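Local atomic coordinates of NAD nucleotidase (Haemophilus influenzae, PDB entry 3ZTV), a protein that degrades NAD in the periplasm, cleaving its pyrophosphate and then dephosphorylating the mononucleotides to nicotinamide riboside and adenosine. Residues G384-Y396 and T405-L417. Sequence-based numbering, arbitrary orientation.
Sequences GSIATRFIAETMY and TIQNAGGVRADIL. With ADN (adenosine), chain D.
Val412 packs its two methyls against helix 386-396: CG1 lies 3.8 Å from Ile391 CG1, while CG2 presses on Thr388 OG1 at 3.2 Å. Ile416 extends the apolar seam, its CD1 reaching Ala387 CB and, at 3.5 Å, Phe390 CD2; the small alanine lets the loop come close. Thr388, with OG1 beside its backbone N (chi1 -58°), turns CG2 onto the strand.

Gln407 suits a mixed setting. Its CG packs on the CG2 methyls of Thr388, which it crosses at about a right angle, and of Ile391; a bend at chi2 (72°) brings OE1 to 3.4 Å from Met395 SD.

Polar bonds tie both ends. Thr405 OG1 donates to Ala392 O (2.8 Å) from above the carbonyl plane, sharing this acceptor with Tyr396 N. At the N-cap, Ser385 OG accepts from Thr388 OG1 (2.7 Å) and donates to a water that bridges to Ala409 O.

On the strand's other side, Asn408 ND2 points almost straight at adenosine N3 (3.1 Å); Asn514 ND2 donates to both Gln407 OE1 and Asn408 OD1, holding the latter amide toward adenine. In the following 3-10 turn, Gly410 leaves room for O2'. The helix thus backs the nucleoside pocket, running obliquely antiparallel to strand 404-408, which lies between strands 467-470 and 508-514, while helix 545-555 packs against Phe390 and Ile391.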
loop_
_atom_site.group_PDB
_atom_site.type_symbol
_atom_site.label_atom_id
_atom_site.label_comp_id
_atom_site.label_asym_id
_atom_site.label_seq_id
_atom_site.Cartn_x
_atom_site.Cartn_y
_atom_site.Cartn_z
ATOM N N GLY A 384 23.254 -28.519 -33.369
ATOM C CA GLY A 384 23.345 -29.142 -32.065
ATOM C C GLY A 384 21.976 -29.544 -31.556
ATOM O O GLY A 384 21.142 -30.049 -32.308
ATOM N N SER A 385 21.734 -29.285 -30.275
ATOM C CA SER A 385 20.537 -29.788 -29.618
ATOM C C SER A 385 19.326 -28.867 -29.784
ATOM O O SER A 385 18.972 -28.115 -28.870
ATOM C CB SER A 385 20.813 -30.025 -28.130
ATOM O OG SER A 385 19.779 -30.806 -27.560
ATOM N N ILE A 386 18.682 -28.932 -30.945
ATOM C CA ILE A 386 17.477 -28.150 -31.194
ATOM C C ILE A 386 16.386 -28.522 -30.187
ATOM O O ILE A 386 15.590 -27.676 -29.775
ATOM C CB ILE A 386 16.955 -28.336 -32.643
ATOM C CG1 ILE A 386 18.012 -27.868 -33.653
ATOM C CG2 ILE A 386 15.668 -27.556 -32.847
ATOM C CD1 ILE A 386 17.623 -28.094 -35.112
ATOM N N ALA A 387 16.365 -29.786 -29.777
ATOM C CA ALA A 387 15.408 -30.233 -28.769
ATOM C C ALA A 387 15.561 -29.455 -27.459
ATOM O O ALA A 387 14.570 -29.178 -26.787
ATOM C CB ALA A 387 15.520 -31.740 -28.535
ATOM N N THR A 388 16.791 -29.085 -27.111
ATOM C CA THR A 388 17.019 -28.277 -25.913
ATOM C C THR A 388 16.452 -26.865 -26.073
ATOM O O THR A 388 15.860 -26.316 -25.138
ATOM C CB THR A 388 18.507 -28.225 -25.529
ATOM O OG1 THR A 388 18.981 -29.559 -25.309
ATOM C CG2 THR A 388 18.701 -27.412 -24.257
ATOM N N ARG A 389 16.623 -26.271 -27.256
ATOM C CA ARG A 389 15.979 -24.988 -27.547
ATOM C C ARG A 389 14.462 -25.104 -27.373
ATOM O O ARG A 389 13.828 -24.226 -26.788
ATOM C CB ARG A 389 16.350 -24.484 -28.951
ATOM C CG ARG A 389 15.783 -23.115 -29.314
ATOM C CD ARG A 389 14.495 -23.235 -30.105
ATOM N NE ARG A 389 13.865 -21.940 -30.369
ATOM C CZ ARG A 389 13.901 -21.301 -31.535
ATOM N NH1 ARG A 389 14.551 -21.817 -32.570
ATOM N NH2 ARG A 389 13.284 -20.136 -31.664
ATOM N N PHE A 390 13.883 -26.192 -27.868
ATOM C CA PHE A 390 12.462 -26.455 -27.682
ATOM C C PHE A 390 12.077 -26.445 -26.194
ATOM O O PHE A 390 11.114 -25.787 -25.790
ATOM C CB PHE A 390 12.113 -27.805 -28.309
ATOM C CG PHE A 390 10.642 -28.076 -28.401
ATOM C CD1 PHE A 390 9.720 -27.064 -28.222
ATOM C CD2 PHE A 390 10.182 -29.352 -28.688
ATOM C CE1 PHE A 390 8.372 -27.317 -28.309
ATOM C CE2 PHE A 390 8.832 -29.612 -28.777
ATOM C CZ PHE A 390 7.923 -28.591 -28.589
ATOM N N ILE A 391 12.822 -27.188 -25.383
ATOM C CA ILE A 391 12.529 -27.228 -23.957
ATOM C C ILE A 391 12.648 -25.829 -23.347
ATOM O O ILE A 391 11.812 -25.422 -22.536
ATOM C CB ILE A 391 13.412 -28.251 -23.208
ATOM C CG1 ILE A 391 13.142 -29.664 -23.737
ATOM C CG2 ILE A 391 13.144 -28.178 -21.711
ATOM C CD1 ILE A 391 11.697 -30.044 -23.716
ATOM N N ALA A 392 13.674 -25.080 -23.746
ATOM C CA ALA A 392 13.808 -23.702 -23.273
ATOM C C ALA A 392 12.584 -22.861 -23.649
ATOM O O ALA A 392 12.127 -22.038 -22.853
ATOM C CB ALA A 392 15.093 -23.062 -23.793
ATOM N N GLU A 393 12.046 -23.080 -24.842
ATOM C CA GLU A 393 10.831 -22.371 -25.261
ATOM C C GLU A 393 9.615 -22.721 -24.389
ATOM O O GLU A 393 8.779 -21.861 -24.118
ATOM C CB GLU A 393 10.514 -22.614 -26.745
ATOM C CG GLU A 393 11.591 -22.133 -27.718
ATOM C CD GLU A 393 11.569 -20.630 -27.972
ATOM O OE1 GLU A 393 10.661 -19.926 -27.476
ATOM O OE2 GLU A 393 12.484 -20.152 -28.679
ATOM N N THR A 394 9.511 -23.977 -23.952
ATOM C CA THR A 394 8.396 -24.359 -23.085
ATOM C C THR A 394 8.499 -23.641 -21.736
ATOM O O THR A 394 7.491 -23.274 -21.137
ATOM C CB THR A 394 8.292 -25.898 -22.880
ATOM O OG1 THR A 394 9.344 -26.359 -22.030
ATOM C CG2 THR A 394 8.345 -26.644 -24.225
ATOM N N MET A 395 9.723 -23.422 -21.275
ATOM C CA MET A 395 9.962 -22.693 -20.037
ATOM C C MET A 395 9.659 -21.200 -20.206
ATOM O O MET A 395 9.072 -20.563 -19.332
ATOM C CB MET A 395 11.413 -22.890 -19.607
ATOM C CG MET A 395 11.766 -24.348 -19.330
ATOM S SD MET A 395 13.518 -24.751 -19.477
ATOM C CE MET A 395 14.136 -23.942 -18.014
ATOM N N TYR A 396 10.079 -20.649 -21.338
ATOM C CA TYR A 396 9.881 -19.234 -21.636
ATOM C C TYR A 396 8.395 -18.895 -21.673
ATOM O O TYR A 396 7.977 -17.813 -21.257
ATOM C CB TYR A 396 10.552 -18.921 -22.972
ATOM C CG TYR A 396 10.434 -17.497 -23.465
ATOM C CD1 TYR A 396 11.342 -16.520 -23.071
ATOM C CD2 TYR A 396 9.436 -17.139 -24.356
ATOM C CE1 TYR A 396 11.245 -15.217 -23.544
ATOM C CE2 TYR A 396 9.333 -15.850 -24.835
ATOM C CZ TYR A 396 10.242 -14.898 -24.428
ATOM O OH TYR A 396 10.125 -13.613 -24.912
ATOM N N THR A 405 15.170 -17.679 -21.180
ATOM C CA THR A 405 15.401 -18.894 -20.412
ATOM C C THR A 405 16.628 -19.625 -20.935
ATOM O O THR A 405 16.987 -19.488 -22.108
ATOM C CB THR A 405 14.204 -19.850 -20.473
ATOM O OG1 THR A 405 13.923 -20.158 -21.840
ATOM C CG2 THR A 405 12.977 -19.231 -19.818
ATOM N N ILE A 406 17.263 -20.398 -20.063
ATOM C CA ILE A 406 18.448 -21.177 -20.410
ATOM C C ILE A 406 18.274 -22.604 -19.908
ATOM O O ILE A 406 17.924 -22.811 -18.743
ATOM C CB ILE A 406 19.719 -20.566 -19.794
ATOM C CG1 ILE A 406 19.943 -19.155 -20.350
ATOM C CG2 ILE A 406 20.921 -21.470 -20.029
ATOM C CD1 ILE A 406 21.019 -18.368 -19.628
ATOM N N GLN A 407 18.509 -23.575 -20.791
ATOM C CA GLN A 407 18.370 -25.004 -20.480
ATOM C C GLN A 407 19.657 -25.726 -20.873
ATOM O O GLN A 407 20.252 -25.431 -21.913
ATOM C CB GLN A 407 17.162 -25.604 -21.223
ATOM C CG GLN A 407 16.975 -27.122 -21.074
ATOM C CD GLN A 407 16.482 -27.549 -19.694
ATOM O OE1 GLN A 407 16.239 -26.729 -18.819
ATOM N NE2 GLN A 407 16.334 -28.855 -19.507
ATOM N N ASN A 408 20.096 -26.667 -20.044
ATOM C CA ASN A 408 21.286 -27.464 -20.347
ATOM C C ASN A 408 20.951 -28.663 -21.242
ATOM O O ASN A 408 19.933 -29.328 -21.043
ATOM C CB ASN A 408 21.964 -27.939 -19.055
ATOM C CG ASN A 408 21.088 -28.879 -18.245
ATOM O OD1 ASN A 408 19.965 -28.539 -17.872
ATOM N ND2 ASN A 408 21.599 -30.078 -17.984
ATOM N N ALA A 409 21.816 -28.941 -22.218
ATOM C CA ALA A 409 21.586 -30.001 -23.204
ATOM C C ALA A 409 21.421 -31.396 -22.590
ATOM O O ALA A 409 20.747 -32.250 -23.159
ATOM C CB ALA A 409 22.708 -30.010 -24.249
ATOM N N GLY A 410 22.039 -31.623 -21.440
ATOM C CA GLY A 410 21.940 -32.909 -20.771
ATOM C C GLY A 410 20.562 -33.176 -20.196
ATOM O O GLY A 410 20.267 -34.290 -19.757
ATOM N N GLY A 411 19.714 -32.153 -20.191
ATOM C CA GLY A 411 18.371 -32.282 -19.659
ATOM C C GLY A 411 17.400 -32.840 -20.680
ATOM O O GLY A 411 16.212 -33.004 -20.397
ATOM N N VAL A 412 17.906 -33.121 -21.881
ATOM C CA VAL A 412 17.100 -33.698 -22.953
ATOM C C VAL A 412 17.794 -34.963 -23.480
ATOM O O VAL A 412 18.911 -34.903 -23.996
ATOM C CB VAL A 412 16.837 -32.667 -24.082
ATOM C CG1 VAL A 412 16.512 -31.304 -23.481
ATOM C CG2 VAL A 412 18.031 -32.554 -25.013
ATOM N N ARG A 413 17.131 -36.107 -23.333
ATOM C CA ARG A 413 17.787 -37.404 -23.503
ATOM C C ARG A 413 17.692 -38.019 -24.897
ATOM O O ARG A 413 18.319 -39.044 -25.163
ATOM C CB ARG A 413 17.240 -38.409 -22.486
ATOM C CG ARG A 413 17.766 -38.240 -21.077
ATOM C CD ARG A 413 17.193 -39.324 -20.177
ATOM N NE ARG A 413 18.002 -39.540 -18.983
ATOM C CZ ARG A 413 17.642 -40.329 -17.975
ATOM N NH1 ARG A 413 16.482 -40.971 -18.017
ATOM N NH2 ARG A 413 18.438 -40.475 -16.925
ATOM N N ALA A 414 16.909 -37.414 -25.779
ATOM C CA ALA A 414 16.736 -37.968 -27.119
ATOM C C ALA A 414 16.209 -36.925 -28.087
ATOM O O ALA A 414 15.745 -35.858 -27.674
ATOM C CB ALA A 414 15.804 -39.176 -27.082
ATOM N N ASP A 415 16.284 -37.234 -29.380
ATOM C CA ASP A 415 15.679 -36.386 -30.392
ATOM C C ASP A 415 14.185 -36.317 -30.114
ATOM O O ASP A 415 13.601 -37.269 -29.593
ATOM C CB ASP A 415 15.871 -36.965 -31.804
ATOM C CG ASP A 415 17.334 -37.082 -32.219
ATOM O OD1 ASP A 415 18.236 -36.673 -31.467
ATOM O OD2 ASP A 415 17.579 -37.586 -33.337
ATOM N N ILE A 416 13.567 -35.200 -30.473
ATOM C CA ILE A 416 12.119 -35.101 -30.444
ATOM C C ILE A 416 11.623 -35.251 -31.876
ATOM O O ILE A 416 11.897 -34.403 -32.726
ATOM C CB ILE A 416 11.650 -33.768 -29.836
ATOM C CG1 ILE A 416 12.140 -33.658 -28.391
ATOM C CG2 ILE A 416 10.137 -33.656 -29.895
ATOM C CD1 ILE A 416 11.781 -32.350 -27.704
ATOM N N LEU A 417 10.908 -36.342 -32.135
ATOM C CA LEU A 417 10.517 -36.719 -33.490
ATOM C C LEU A 417 9.125 -36.210 -33.839
ATOM O O LEU A 417 8.293 -36.012 -32.954
ATOM C CB LEU A 417 10.564 -38.244 -33.639
ATOM C CG LEU A 417 11.877 -38.936 -33.267
ATOM C CD1 LEU A 417 11.776 -40.438 -33.508
ATOM C CD2 LEU A 417 13.046 -38.345 -34.037
HETATM O "O5'" ADN D . 24.382 -37.849 -16.884
HETATM C "C5'" ADN D . 24.637 -36.671 -16.115
HETATM C "C4'" ADN D . 24.180 -35.456 -16.913
HETATM O "O4'" ADN D . 22.755 -35.455 -17.037
HETATM C "C3'" ADN D . 24.543 -34.141 -16.252
HETATM O "O3'" ADN D . 25.826 -33.678 -16.686
HETATM C "C2'" ADN D . 23.435 -33.210 -16.707
HETATM O "O2'" ADN D . 23.759 -32.600 -17.962
HETATM C "C1'" ADN D . 22.245 -34.127 -16.915
HETATM N N9 ADN D . 21.354 -34.050 -15.736
HETATM C C8 ADN D . 21.381 -34.828 -14.636
HETATM N N7 ADN D . 20.403 -34.460 -13.762
HETATM C C5 ADN D . 19.737 -33.419 -14.309
HETATM C C6 ADN D . 18.597 -32.547 -13.947
HETATM N N6 ADN D . 17.930 -32.684 -12.778
HETATM N N1 ADN D . 18.237 -31.591 -14.825
HETATM C C2 ADN D . 18.870 -31.416 -15.999
HETATM N N3 ADN D . 19.907 -32.168 -16.394
HETATM C C4 ADN D . 20.369 -33.167 -15.609
HETATM O O HOH W 1 20.989 -32.707 -26.155
#